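Local coordinates for PCF11 protein (Saccharomyces cerevisiae, PDB 1SZ9), which probably recognises the carboxy-terminal domain of RNA polymerase II through its CTD-interacting domain and so links transcription to processing of the mRNA 3' end, at residues 33-38 with 72-77; 39-44 with 76-81; 81-86 with 121-126; 85-90 with 128-133. All coordinates share one frame; numbering follows the deposited sequence.

Overall arrangement
All four contacts tie together helices of one all-helical CTD-interacting domain, described as built of arm repeats. Interactions 1 and 2 come first along the chain, with centres about 7 Å apart; they share Ser-76 and Pro-77, and a probable hydrogen bond from Tyr-78 OH to Ala-34 O joins them. Interaction 3 lies about 12 Å between centres from interaction 2, with which it shares Tyr-81 and helix 78-83. The centre of interaction 4 is about 8 Å from that of interaction 3, with which it shares Asn-85, Leu-86 and helix 125-137. Interactions 1 and 4, about 22 Å apart between centres, do not touch; interactions 2 and 3 link them.

Interaction 1 (33-38 with 72-77); sequences LAEENI and KNVGSP
Two helix ends meet in this surface contact of the helical CTD-interacting domain: the last turn of helix 24-36 with its exit loop, and the loop that follows helix 57-73. The backbones come nearest at Glu-35 and Val-74, whose CA atoms are 5.7 Å apart. The CB of Val-74 is directed at 33-38, and both its methyls reach Glu-35. A chi1 of -172° places CG1 anti to the backbone N and CG2 beside it, and both come close to one carboxylate oxygen: Glu-35 OE1 is 3.8 Å from Val-74 CG1 and almost as near CG2. The glutamate reaches this place by a bend at chi2 (87°), which folds its carboxylate back alongside the valine. Deeper in, Ala-34 CB stands 4.4 Å from Val-74 CG2, a looser apolar contact, while the carbonyl O of Ala-34 accepts a hydrogen bond from Tyr-78. No hydrogen bond links the two segments, which bury 234 Å² in total. Gly-75, with positive phi, turns the chain after Val-74, and a cis peptide bond precedes Pro-77. Beyond the helix end Asn-37 folds back, its ND2 donating to a lone pair of Leu-33 O in the carbonyl plane, nearly straight at 164°. The second patch of packing is made by Ile-38, whose CG2 rests 3.8 Å from CD of the Pro-77 ring.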
loop_
_atom_site.group_PDB
_atom_site.type_symbol
_atom_site.label_atom_id
_atom_site.label_comp_id
_atom_site.label_asym_id
_atom_site.label_seq_id
_atom_site.Cartn_x
_atom_site.Cartn_y
_atom_site.Cartn_z
ATOM N N LEU A 33 -6.471 3.080 13.062
ATOM C CA LEU A 33 -7.846 3.307 12.619
ATOM C C LEU A 33 -8.334 2.092 11.800
ATOM O O LEU A 33 -9.501 1.691 11.883
ATOM C CB LEU A 33 -7.933 4.576 11.753
ATOM C CG LEU A 33 -7.943 5.940 12.463
ATOM C CD1 LEU A 33 -7.815 7.081 11.449
ATOM C CD2 LEU A 33 -9.259 6.081 13.253
ATOM N N ALA A 34 -7.437 1.520 11.002
ATOM C CA ALA A 34 -7.787 0.371 10.173
ATOM C C ALA A 34 -8.035 -0.871 11.049
ATOM O O ALA A 34 -8.903 -1.678 10.759
ATOM C CB ALA A 34 -6.677 0.107 9.151
ATOM N N GLU A 35 -7.277 -0.993 12.129
ATOM C CA GLU A 35 -7.406 -2.100 13.079
ATOM C C GLU A 35 -8.726 -1.997 13.864
ATOM O O GLU A 35 -9.420 -2.986 14.091
ATOM C CB GLU A 35 -6.220 -2.054 14.058
ATOM C CG GLU A 35 -6.291 -2.968 15.293
ATOM C CD GLU A 35 -5.758 -4.378 15.032
ATOM O OE1 GLU A 35 -4.833 -4.531 14.219
ATOM O OE2 GLU A 35 -6.237 -5.337 15.662
ATOM N N GLU A 36 -9.071 -0.784 14.258
ATOM C CA GLU A 36 -10.261 -0.539 15.057
ATOM C C GLU A 36 -11.573 -0.391 14.308
ATOM O O GLU A 36 -12.639 -0.416 14.912
ATOM C CB GLU A 36 -10.031 0.708 15.901
ATOM C CG GLU A 36 -9.021 0.522 17.003
ATOM C CD GLU A 36 -8.438 1.839 17.466
ATOM O OE1 GLU A 36 -9.161 2.863 17.442
ATOM O OE2 GLU A 36 -7.254 1.851 17.867
ATOM N N ASN A 37 -11.513 -0.248 12.993
ATOM C CA ASN A 37 -12.727 -0.057 12.232
ATOM C C ASN A 37 -12.798 -0.956 11.018
ATOM O O ASN A 37 -13.101 -0.501 9.917
ATOM C CB ASN A 37 -12.821 1.413 11.818
ATOM C CG ASN A 37 -12.831 2.345 13.018
ATOM O OD1 ASN A 37 -13.883 2.605 13.598
ATOM N ND2 ASN A 37 -11.648 2.828 13.418
ATOM N N ILE A 38 -12.521 -2.238 11.218
ATOM C CA ILE A 38 -12.562 -3.173 10.122
ATOM C C ILE A 38 -13.876 -3.096 9.358
ATOM O O ILE A 38 -13.929 -3.397 8.170
ATOM C CB ILE A 38 -12.300 -4.608 10.610
ATOM C CG1 ILE A 38 -10.803 -4.759 10.920
ATOM C CG2 ILE A 38 -12.772 -5.626 9.550
ATOM C CD1 ILE A 38 -10.385 -6.165 11.374
ATOM N N LYS A 72 0.678 -5.388 6.803
ATOM C CA LYS A 72 1.619 -6.105 7.661
ATOM C C LYS A 72 1.225 -6.175 9.143
ATOM O O LYS A 72 1.519 -7.155 9.818
ATOM C CB LYS A 72 2.999 -5.465 7.574
ATOM C CG LYS A 72 3.817 -5.920 6.380
ATOM C CD LYS A 72 5.162 -5.233 6.364
ATOM C CE LYS A 72 6.040 -5.736 5.222
ATOM N NZ LYS A 72 7.259 -4.891 5.139
ATOM N N ASN A 73 0.566 -5.140 9.648
ATOM C CA ASN A 73 0.218 -5.108 11.063
ATOM C C ASN A 73 -1.207 -5.476 11.405
ATOM O O ASN A 73 -1.473 -5.941 12.511
ATOM C CB ASN A 73 0.557 -3.735 11.642
ATOM C CG ASN A 73 2.025 -3.399 11.475
ATOM O OD1 ASN A 73 2.889 -4.162 11.902
ATOM N ND2 ASN A 73 2.316 -2.268 10.843
ATOM N N VAL A 74 -2.123 -5.242 10.474
ATOM C CA VAL A 74 -3.513 -5.584 10.702
ATOM C C VAL A 74 -3.777 -6.913 10.002
ATOM O O VAL A 74 -4.319 -7.836 10.606
ATOM C CB VAL A 74 -4.479 -4.511 10.152
ATOM C CG1 VAL A 74 -5.920 -4.826 10.588
ATOM C CG2 VAL A 74 -4.078 -3.131 10.667
ATOM N N GLY A 75 -3.369 -7.005 8.736
ATOM C CA GLY A 75 -3.573 -8.216 7.957
ATOM C C GLY A 75 -4.955 -8.224 7.337
ATOM O O GLY A 75 -5.391 -7.220 6.777
ATOM N N SER A 76 -5.657 -9.350 7.444
ATOM C CA SER A 76 -6.995 -9.462 6.889
ATOM C C SER A 76 -7.938 -8.444 7.536
ATOM O O SER A 76 -7.781 -8.092 8.694
ATOM C CB SER A 76 -7.545 -10.880 7.098
ATOM O OG SER A 76 -8.793 -11.028 6.415
ATOM N N PRO A 77 -8.922 -7.945 6.781
ATOM C CA PRO A 77 -9.238 -8.246 5.376
ATOM C C PRO A 77 -8.479 -7.358 4.372
ATOM O O PRO A 77 -8.673 -7.453 3.144
ATOM C CB PRO A 77 -10.731 -7.996 5.321
ATOM C CG PRO A 77 -10.854 -6.775 6.162
ATOM C CD PRO A 77 -9.960 -7.081 7.368
#

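Interaction 2 (39-44 with 76-81)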
loop_
_atom_site.group_PDB
_atom_site.type_symbol
_atom_site.label_atom_id
_atom_site.label_comp_id
_atom_site.label_asym_id
_atom_site.label_seq_id
_atom_site.Cartn_x
_atom_site.Cartn_y
_atom_site.Cartn_z
ATOM N N SER A 39 -14.937 -2.660 10.026
ATOM C CA SER A 39 -16.220 -2.539 9.350
ATOM C C SER A 39 -16.149 -1.501 8.219
ATOM O O SER A 39 -16.992 -1.502 7.317
ATOM C CB SER A 39 -17.312 -2.164 10.363
ATOM O OG SER A 39 -16.824 -1.235 11.325
ATOM N N CYS A 40 -15.143 -0.623 8.261
ATOM C CA CYS A 40 -14.973 0.412 7.228
ATOM C C CYS A 40 -13.822 0.091 6.285
ATOM O O CYS A 40 -13.398 0.946 5.502
ATOM C CB CYS A 40 -14.673 1.779 7.864
ATOM S SG CYS A 40 -15.974 2.482 8.897
ATOM N N ALA A 41 -13.306 -1.131 6.381
ATOM C CA ALA A 41 -12.175 -1.558 5.571
ATOM C C ALA A 41 -12.230 -1.169 4.089
ATOM O O ALA A 41 -11.288 -0.580 3.558
ATOM C CB ALA A 41 -11.986 -3.070 5.712
ATOM N N GLN A 42 -13.313 -1.490 3.401
ATOM C CA GLN A 42 -13.359 -1.139 1.987
ATOM C C GLN A 42 -13.221 0.374 1.739
ATOM O O GLN A 42 -12.647 0.793 0.722
ATOM C CB GLN A 42 -14.630 -1.688 1.336
ATOM C CG GLN A 42 -14.746 -1.312 -0.137
ATOM C CD GLN A 42 -15.657 -2.239 -0.918
ATOM O OE1 GLN A 42 -16.601 -2.817 -0.369
ATOM N NE2 GLN A 42 -15.383 -2.377 -2.220
ATOM N N TYR A 43 -13.721 1.190 2.668
ATOM C CA TYR A 43 -13.615 2.640 2.529
ATOM C C TYR A 43 -12.167 3.059 2.657
ATOM O O TYR A 43 -11.697 3.898 1.901
ATOM C CB TYR A 43 -14.455 3.359 3.583
ATOM C CG TYR A 43 -15.932 3.171 3.353
ATOM C CD1 TYR A 43 -16.519 3.580 2.156
ATOM C CD2 TYR A 43 -16.734 2.537 4.299
ATOM C CE1 TYR A 43 -17.857 3.358 1.901
ATOM C CE2 TYR A 43 -18.086 2.309 4.053
ATOM C CZ TYR A 43 -18.635 2.720 2.853
ATOM O OH TYR A 43 -19.959 2.481 2.589
ATOM N N PHE A 44 -11.464 2.464 3.616
ATOM C CA PHE A 44 -10.051 2.776 3.821
ATOM C C PHE A 44 -9.233 2.303 2.610
ATOM O O PHE A 44 -8.327 2.993 2.160
ATOM C CB PHE A 44 -9.539 2.118 5.106
ATOM C CG PHE A 44 -10.257 2.574 6.350
ATOM C CD1 PHE A 44 -10.938 3.786 6.375
ATOM C CD2 PHE A 44 -10.219 1.808 7.513
ATOM C CE1 PHE A 44 -11.573 4.237 7.544
ATOM C CE2 PHE A 44 -10.848 2.247 8.687
ATOM C CZ PHE A 44 -11.527 3.469 8.696
ATOM N N SER A 76 -5.657 -9.350 7.444
ATOM C CA SER A 76 -6.995 -9.462 6.889
ATOM C C SER A 76 -7.938 -8.444 7.536
ATOM O O SER A 76 -7.781 -8.092 8.694
ATOM C CB SER A 76 -7.545 -10.880 7.098
ATOM O OG SER A 76 -8.793 -11.028 6.415
ATOM N N PRO A 77 -8.922 -7.945 6.781
ATOM C CA PRO A 77 -9.238 -8.246 5.376
ATOM C C PRO A 77 -8.479 -7.358 4.372
ATOM O O PRO A 77 -8.673 -7.453 3.144
ATOM C CB PRO A 77 -10.731 -7.996 5.321
ATOM C CG PRO A 77 -10.854 -6.775 6.162
ATOM C CD PRO A 77 -9.960 -7.081 7.368
ATOM N N TYR A 78 -7.616 -6.495 4.894
ATOM C CA TYR A 78 -6.856 -5.591 4.036
ATOM C C TYR A 78 -5.917 -6.308 3.057
ATOM O O TYR A 78 -5.837 -5.927 1.895
ATOM C CB TYR A 78 -6.101 -4.591 4.912
ATOM C CG TYR A 78 -7.033 -3.776 5.775
ATOM C CD1 TYR A 78 -7.816 -2.752 5.231
ATOM C CD2 TYR A 78 -7.170 -4.063 7.136
ATOM C CE1 TYR A 78 -8.718 -2.034 6.031
ATOM C CE2 TYR A 78 -8.066 -3.360 7.938
ATOM C CZ TYR A 78 -8.833 -2.352 7.383
ATOM O OH TYR A 78 -9.706 -1.677 8.204
ATOM N N THR A 79 -5.225 -7.351 3.518
ATOM C CA THR A 79 -4.332 -8.114 2.658
ATOM C C THR A 79 -5.123 -8.672 1.469
ATOM O O THR A 79 -4.618 -8.755 0.345
ATOM C CB THR A 79 -3.698 -9.313 3.412
ATOM O OG1 THR A 79 -4.722 -9.995 4.144
ATOM C CG2 THR A 79 -2.581 -8.857 4.362
ATOM N N ILE A 80 -6.370 -9.062 1.730
ATOM C CA ILE A 80 -7.239 -9.611 0.697
ATOM C C ILE A 80 -7.734 -8.505 -0.223
ATOM O O ILE A 80 -7.606 -8.601 -1.443
ATOM C CB ILE A 80 -8.462 -10.341 1.326
ATOM C CG1 ILE A 80 -7.977 -11.559 2.124
ATOM C CG2 ILE A 80 -9.442 -10.775 0.245
ATOM C CD1 ILE A 80 -9.054 -12.202 2.976
ATOM N N TYR A 81 -8.285 -7.447 0.360
ATOM C CA TYR A 81 -8.806 -6.341 -0.433
ATOM C C TYR A 81 -7.783 -5.619 -1.311
ATOM O O TYR A 81 -8.065 -5.364 -2.473
ATOM C CB TYR A 81 -9.504 -5.325 0.467
ATOM C CG TYR A 81 -10.711 -5.869 1.210
ATOM C CD1 TYR A 81 -11.157 -7.186 1.011
ATOM C CD2 TYR A 81 -11.404 -5.065 2.113
ATOM C CE1 TYR A 81 -12.266 -7.688 1.701
ATOM C CE2 TYR A 81 -12.511 -5.548 2.809
ATOM C CZ TYR A 81 -12.936 -6.860 2.601
ATOM O OH TYR A 81 -14.010 -7.340 3.310
#
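Ala-41 is the small bump here, its CB entering a hollow lined by Pro-77, Tyr-78 and Tyr-81. With CG beside the backbone N (chi1 -59°), the Tyr-78 ring reaches across to Ala-41 and comes nearest, its CE1 3.4 Å from Ala-41 CB; Pro-77 CG and Tyr-81 CE2 close the other sides, each 3.9 Å from that same methyl. Tyr-81 also brings the edge of its ring toward the backbone N of Gln-42. The hollow exists where the first turns of helix 41-54 and helix 78-83 meet within the CTD-interacting domain, the CA atoms of Ala-41 and Tyr-78 being 6.8 Å apart. Farther along, Phe-44 CB lies 4.3 Å from Tyr-78 CE1, and the tyrosine hydroxyl, hydrogen-bonded to Ala-34 O, sits at the edge of the Phe-44 ring, OH to CD2 3.6 Å. A leucine in place of Tyr-78 would probably leave that carbonyl without its hydroxyl partner and open a gap beside Ala-41. Outside these segments, the Phe-44 ring stacks with that of Phe-12 in helix 3-16.

Interaction 3 (81-86 with 121-126); sequences YFSRNL and PLFEGS
Ser-83 and Glu-124 supply the polar link of this contact. The backbone N of Glu-124 donates to Ser-83 OG over 3.1 Å, and at 172° the bond is nearly straight. The same OG is hydrogen-bonded to Thr-79 O, one turn back in helix 78-83, so this buried hydroxyl joins that helix to the N-cap residue of helix 125-137. The chi1 of Ser-83 (-74°) sets OG beside its own backbone N, facing the other segment, where it also lies in the plane of the Phe-123 ring, at the edge. The Glu-124 side chain then runs along the serine, with OE2 3.5 Å from Ser-83 CB.

The apolar contacts centre on Phe-123. Leu-86 sends CD2 over one face of its ring in a CH-pi contact, 3.7 Å from the Phe-123 centroid and 26° off the ring normal. Leu-122 CG covers the opposite face. Phe-82 adds its CB, 4.0 Å from Phe-123 CE1. An alanine in place of Phe-123 is likely to leave the Leu-86 methyl without its ring face and open a gap beside Phe-82.

Around this centre the neighbouring helices close in: Trp-112 of helix 99-112 meets the Phe-123 ring edge-to-face, Cys-71 of helix 57-73 touches both Phe-82 and Phe-123, and helix 41-54 packs on Phe-82.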
loop_
_atom_site.group_PDB
_atom_site.type_symbol
_atom_site.label_atom_id
_atom_site.label_comp_id
_atom_site.label_asym_id
_atom_site.label_seq_id
_atom_site.Cartn_x
_atom_site.Cartn_y
_atom_site.Cartn_z
ATOM N N TYR A 81 -8.285 -7.447 0.360
ATOM C CA TYR A 81 -8.806 -6.341 -0.433
ATOM C C TYR A 81 -7.783 -5.619 -1.311
ATOM O O TYR A 81 -8.065 -5.364 -2.473
ATOM C CB TYR A 81 -9.504 -5.325 0.467
ATOM C CG TYR A 81 -10.711 -5.869 1.210
ATOM C CD1 TYR A 81 -11.157 -7.186 1.011
ATOM C CD2 TYR A 81 -11.404 -5.065 2.113
ATOM C CE1 TYR A 81 -12.266 -7.688 1.701
ATOM C CE2 TYR A 81 -12.511 -5.548 2.809
ATOM C CZ TYR A 81 -12.936 -6.860 2.601
ATOM O OH TYR A 81 -14.010 -7.340 3.310
ATOM N N PHE A 82 -6.615 -5.265 -0.762
ATOM C CA PHE A 82 -5.582 -4.572 -1.554
ATOM C C PHE A 82 -4.994 -5.465 -2.651
ATOM O O PHE A 82 -4.458 -4.955 -3.635
ATOM C CB PHE A 82 -4.428 -4.085 -0.660
ATOM C CG PHE A 82 -4.723 -2.819 0.086
ATOM C CD1 PHE A 82 -5.006 -1.628 -0.612
ATOM C CD2 PHE A 82 -4.684 -2.791 1.487
ATOM C CE1 PHE A 82 -5.242 -0.423 0.074
ATOM C CE2 PHE A 82 -4.918 -1.602 2.173
ATOM C CZ PHE A 82 -5.196 -0.412 1.466
ATOM N N SER A 83 -5.080 -6.789 -2.481
ATOM C CA SER A 83 -4.535 -7.719 -3.480
ATOM C C SER A 83 -5.168 -7.549 -4.852
ATOM O O SER A 83 -4.517 -7.799 -5.859
ATOM C CB SER A 83 -4.741 -9.193 -3.083
ATOM O OG SER A 83 -3.860 -9.589 -2.049
ATOM N N ARG A 84 -6.436 -7.149 -4.886
ATOM C CA ARG A 84 -7.121 -7.022 -6.162
ATOM C C ARG A 84 -6.518 -6.043 -7.161
ATOM O O ARG A 84 -6.387 -6.376 -8.338
ATOM C CB ARG A 84 -8.604 -6.681 -5.967
ATOM C CG ARG A 84 -9.346 -6.620 -7.313
ATOM C CD ARG A 84 -10.840 -6.719 -7.139
ATOM N NE ARG A 84 -11.198 -7.883 -6.332
ATOM C CZ ARG A 84 -12.332 -7.975 -5.653
ATOM N NH1 ARG A 84 -13.202 -6.973 -5.708
ATOM N NH2 ARG A 84 -12.573 -9.030 -4.879
ATOM N N ASN A 85 -6.169 -4.840 -6.715
ATOM C CA ASN A 85 -5.589 -3.874 -7.644
ATOM C C ASN A 85 -4.092 -3.646 -7.416
ATOM O O ASN A 85 -3.492 -2.809 -8.072
ATOM C CB ASN A 85 -6.347 -2.530 -7.568
ATOM C CG ASN A 85 -7.848 -2.692 -7.812
ATOM O OD1 ASN A 85 -8.266 -3.556 -8.570
ATOM N ND2 ASN A 85 -8.655 -1.854 -7.171
ATOM N N LEU A 86 -3.501 -4.428 -6.515
ATOM C CA LEU A 86 -2.083 -4.306 -6.160
ATOM C C LEU A 86 -1.138 -4.226 -7.346
ATOM O O LEU A 86 -0.344 -3.314 -7.441
ATOM C CB LEU A 86 -1.654 -5.474 -5.269
ATOM C CG LEU A 86 -0.273 -5.285 -4.630
ATOM C CD1 LEU A 86 -0.354 -4.159 -3.594
ATOM C CD2 LEU A 86 0.185 -6.601 -3.975
ATOM N N PRO A 121 3.868 -15.191 1.764
ATOM C CA PRO A 121 3.667 -13.926 1.035
ATOM C C PRO A 121 2.504 -13.090 1.590
ATOM O O PRO A 121 1.458 -13.627 1.953
ATOM C CB PRO A 121 3.420 -14.385 -0.403
ATOM C CG PRO A 121 4.235 -15.676 -0.475
ATOM C CD PRO A 121 3.898 -16.339 0.838
ATOM N N LEU A 122 2.700 -11.777 1.640
ATOM C CA LEU A 122 1.695 -10.863 2.167
ATOM C C LEU A 122 0.389 -10.821 1.368
ATOM O O LEU A 122 -0.690 -10.732 1.933
ATOM C CB LEU A 122 2.294 -9.447 2.273
ATOM C CG LEU A 122 1.518 -8.361 3.046
ATOM C CD1 LEU A 122 1.204 -8.802 4.492
ATOM C CD2 LEU A 122 2.327 -7.103 3.052
ATOM N N PHE A 123 0.497 -10.898 0.050
ATOM C CA PHE A 123 -0.665 -10.821 -0.818
ATOM C C PHE A 123 -0.847 -12.063 -1.685
ATOM O O PHE A 123 0.019 -12.947 -1.750
ATOM C CB PHE A 123 -0.514 -9.609 -1.740
ATOM C CG PHE A 123 -0.349 -8.306 -1.007
ATOM C CD1 PHE A 123 -1.454 -7.654 -0.462
ATOM C CD2 PHE A 123 0.911 -7.735 -0.859
ATOM C CE1 PHE A 123 -1.301 -6.449 0.215
ATOM C CE2 PHE A 123 1.074 -6.532 -0.183
ATOM C CZ PHE A 123 -0.032 -5.884 0.357
ATOM N N GLU A 124 -1.986 -12.097 -2.363
ATOM C CA GLU A 124 -2.302 -13.175 -3.283
ATOM C C GLU A 124 -1.064 -13.447 -4.147
ATOM O O GLU A 124 -0.446 -12.518 -4.721
ATOM C CB GLU A 124 -3.482 -12.768 -4.161
ATOM C CG GLU A 124 -4.827 -12.821 -3.439
ATOM C CD GLU A 124 -6.010 -12.589 -4.374
ATOM O OE1 GLU A 124 -6.076 -13.259 -5.431
ATOM O OE2 GLU A 124 -6.880 -11.747 -4.048
ATOM N N GLY A 125 -0.697 -14.726 -4.216
ATOM C CA GLY A 125 0.459 -15.128 -4.995
ATOM C C GLY A 125 0.430 -14.585 -6.409
ATOM O O GLY A 125 1.487 -14.246 -6.961
ATOM N N SER A 126 -0.766 -14.470 -6.991
ATOM C CA SER A 126 -0.880 -13.975 -8.368
ATOM C C SER A 126 -0.370 -12.549 -8.605
ATOM O O SER A 126 0.338 -12.291 -9.576
ATOM C CB SER A 126 -2.318 -14.045 -8.855
ATOM O OG SER A 126 -2.391 -13.458 -10.148
#

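Interaction 4 (85-90 with 128-133); sequences NLFNLY and LEKIEQ
Phe-87 and Tyr-90 both hold CG anti to the backbone N (chi1 167° and -176°), which swings their rings across to helix 125-137, where Ile-131 and Lys-130 meet them. The contact is a helix-helix packing of the all-helical CTD-interacting domain: the axes of the segments 86-90 and 128-133 run in the same general direction, 28° apart, with a closest approach of 9.1 Å. The CA atoms of Phe-87 and Ile-131, 5.7 Å apart, mark where the backbones come nearest.

The Phe-87 ring is covered on one face by the aliphatic part of Lys-130. Lys-130 CB lies 3.7 Å from the Phe-87 ring centroid, close to the ring normal, and the lysine CD reaches over Phe-87 CD2 before the chain leads away, so the methylenes rather than the ammonium group make the contact. CG1 of Ile-131 meets the same ring in its plane, at the edge.

Ile-131 gives up more surface to the other segment than any other residue of the contact, 100 Å². Its CD1 packs against Leu-86, 4.1 Å from Leu-86 CG, and also touches CB and CG of Tyr-90. Phe-109 of helix 99-112 touches both Tyr-90 and Ile-131. Over one face of the Tyr-90 ring sits the second branch of the isoleucine, CG2 of Ile-131, 3.9 Å from the Tyr-90 centroid.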
loop_
_atom_site.group_PDB
_atom_site.type_symbol
_atom_site.label_atom_id
_atom_site.label_comp_id
_atom_site.label_asym_id
_atom_site.label_seq_id
_atom_site.Cartn_x
_atom_site.Cartn_y
_atom_site.Cartn_z
ATOM N N ASN A 85 -6.169 -4.840 -6.715
ATOM C CA ASN A 85 -5.589 -3.874 -7.644
ATOM C C ASN A 85 -4.092 -3.646 -7.416
ATOM O O ASN A 85 -3.492 -2.809 -8.072
ATOM C CB ASN A 85 -6.347 -2.530 -7.568
ATOM C CG ASN A 85 -7.848 -2.692 -7.812
ATOM O OD1 ASN A 85 -8.266 -3.556 -8.570
ATOM N ND2 ASN A 85 -8.655 -1.854 -7.171
ATOM N N LEU A 86 -3.501 -4.428 -6.515
ATOM C CA LEU A 86 -2.083 -4.306 -6.160
ATOM C C LEU A 86 -1.138 -4.226 -7.346
ATOM O O LEU A 86 -0.344 -3.314 -7.441
ATOM C CB LEU A 86 -1.654 -5.474 -5.269
ATOM C CG LEU A 86 -0.273 -5.285 -4.630
ATOM C CD1 LEU A 86 -0.354 -4.159 -3.594
ATOM C CD2 LEU A 86 0.185 -6.601 -3.975
ATOM N N PHE A 87 -1.216 -5.189 -8.254
ATOM C CA PHE A 87 -0.339 -5.179 -9.418
ATOM C C PHE A 87 -0.506 -3.939 -10.306
ATOM O O PHE A 87 0.484 -3.300 -10.663
ATOM C CB PHE A 87 -0.550 -6.440 -10.259
ATOM C CG PHE A 87 0.082 -6.365 -11.607
ATOM C CD1 PHE A 87 1.469 -6.246 -11.736
ATOM C CD2 PHE A 87 -0.703 -6.407 -12.762
ATOM C CE1 PHE A 87 2.069 -6.171 -12.994
ATOM C CE2 PHE A 87 -0.112 -6.328 -14.029
ATOM C CZ PHE A 87 1.282 -6.212 -14.145
ATOM N N ASN A 88 -1.741 -3.612 -10.690
ATOM C CA ASN A 88 -1.952 -2.432 -11.529
ATOM C C ASN A 88 -1.510 -1.166 -10.814
ATOM O O ASN A 88 -0.898 -0.301 -11.415
ATOM C CB ASN A 88 -3.424 -2.290 -11.942
ATOM C CG ASN A 88 -3.844 -3.353 -12.936
ATOM O OD1 ASN A 88 -3.002 -4.036 -13.503
ATOM N ND2 ASN A 88 -5.149 -3.488 -13.161
ATOM N N LEU A 89 -1.835 -1.056 -9.528
ATOM C CA LEU A 89 -1.445 0.118 -8.751
ATOM C C LEU A 89 0.076 0.244 -8.636
ATOM O O LEU A 89 0.636 1.320 -8.793
ATOM C CB LEU A 89 -2.049 0.052 -7.336
ATOM C CG LEU A 89 -3.450 0.653 -7.176
ATOM C CD1 LEU A 89 -3.966 0.411 -5.759
ATOM C CD2 LEU A 89 -3.395 2.144 -7.486
ATOM N N TYR A 90 0.727 -0.871 -8.345
ATOM C CA TYR A 90 2.165 -0.895 -8.187
ATOM C C TYR A 90 2.884 -0.523 -9.479
ATOM O O TYR A 90 3.747 0.349 -9.486
ATOM C CB TYR A 90 2.608 -2.280 -7.708
ATOM C CG TYR A 90 4.100 -2.382 -7.427
ATOM C CD1 TYR A 90 5.022 -2.515 -8.462
ATOM C CD2 TYR A 90 4.583 -2.326 -6.125
ATOM C CE1 TYR A 90 6.397 -2.594 -8.200
ATOM C CE2 TYR A 90 5.941 -2.403 -5.856
ATOM C CZ TYR A 90 6.842 -2.539 -6.898
ATOM O OH TYR A 90 8.185 -2.633 -6.626
ATOM N N LEU A 128 1.766 -10.761 -6.715
ATOM C CA LEU A 128 3.206 -10.715 -6.493
ATOM C C LEU A 128 4.021 -11.273 -7.661
ATOM O O LEU A 128 5.089 -10.752 -7.960
ATOM C CB LEU A 128 3.568 -11.453 -5.189
ATOM C CG LEU A 128 3.013 -10.798 -3.919
ATOM C CD1 LEU A 128 3.440 -11.574 -2.690
ATOM C CD2 LEU A 128 3.511 -9.349 -3.820
ATOM N N GLU A 129 3.530 -12.334 -8.308
ATOM C CA GLU A 129 4.225 -12.919 -9.463
ATOM C C GLU A 129 4.196 -11.935 -10.631
ATOM O O GLU A 129 5.187 -11.787 -11.334
ATOM C CB GLU A 129 3.551 -14.219 -9.931
ATOM C CG GLU A 129 3.758 -15.430 -9.031
ATOM C CD GLU A 129 2.938 -16.637 -9.505
ATOM O OE1 GLU A 129 2.965 -16.932 -10.727
ATOM O OE2 GLU A 129 2.268 -17.283 -8.662
ATOM N N LYS A 130 3.045 -11.294 -10.849
ATOM C CA LYS A 130 2.907 -10.318 -11.929
ATOM C C LYS A 130 3.833 -9.120 -11.679
ATOM O O LYS A 130 4.414 -8.576 -12.616
ATOM C CB LYS A 130 1.468 -9.808 -12.042
ATOM C CG LYS A 130 0.443 -10.749 -12.681
ATOM C CD LYS A 130 -0.852 -9.951 -12.919
ATOM C CE LYS A 130 -2.059 -10.799 -13.340
ATOM N NZ LYS A 130 -1.963 -11.332 -14.731
ATOM N N ILE A 131 3.952 -8.703 -10.419
ATOM C CA ILE A 131 4.833 -7.577 -10.091
ATOM C C ILE A 131 6.277 -7.994 -10.332
ATOM O O ILE A 131 7.074 -7.226 -10.874
ATOM C CB ILE A 131 4.674 -7.123 -8.616
ATOM C CG1 ILE A 131 3.353 -6.375 -8.451
ATOM C CG2 ILE A 131 5.853 -6.208 -8.212
ATOM C CD1 ILE A 131 2.990 -6.075 -6.975
ATOM N N GLU A 132 6.620 -9.216 -9.935
ATOM C CA GLU A 132 7.979 -9.697 -10.157
ATOM C C GLU A 132 8.323 -9.724 -11.651
ATOM O O GLU A 132 9.410 -9.324 -12.036
ATOM C CB GLU A 132 8.160 -11.104 -9.590
ATOM C CG GLU A 132 9.577 -11.622 -9.744
ATOM C CD GLU A 132 9.788 -12.935 -9.033
ATOM O OE1 GLU A 132 9.067 -13.903 -9.348
ATOM O OE2 GLU A 132 10.672 -13.001 -8.154
ATOM N N GLN A 133 7.402 -10.225 -12.480
ATOM C CA GLN A 133 7.639 -10.276 -13.922
ATOM C C GLN A 133 7.859 -8.868 -14.463
ATOM O O GLN A 133 8.767 -8.641 -15.254
ATOM C CB GLN A 133 6.461 -10.935 -14.649
ATOM C CG GLN A 133 6.158 -12.318 -14.101
ATOM C CD GLN A 133 4.974 -12.981 -14.777
ATOM O OE1 GLN A 133 3.986 -12.323 -15.128
ATOM N NE2 GLN A 133 5.057 -14.294 -14.948
#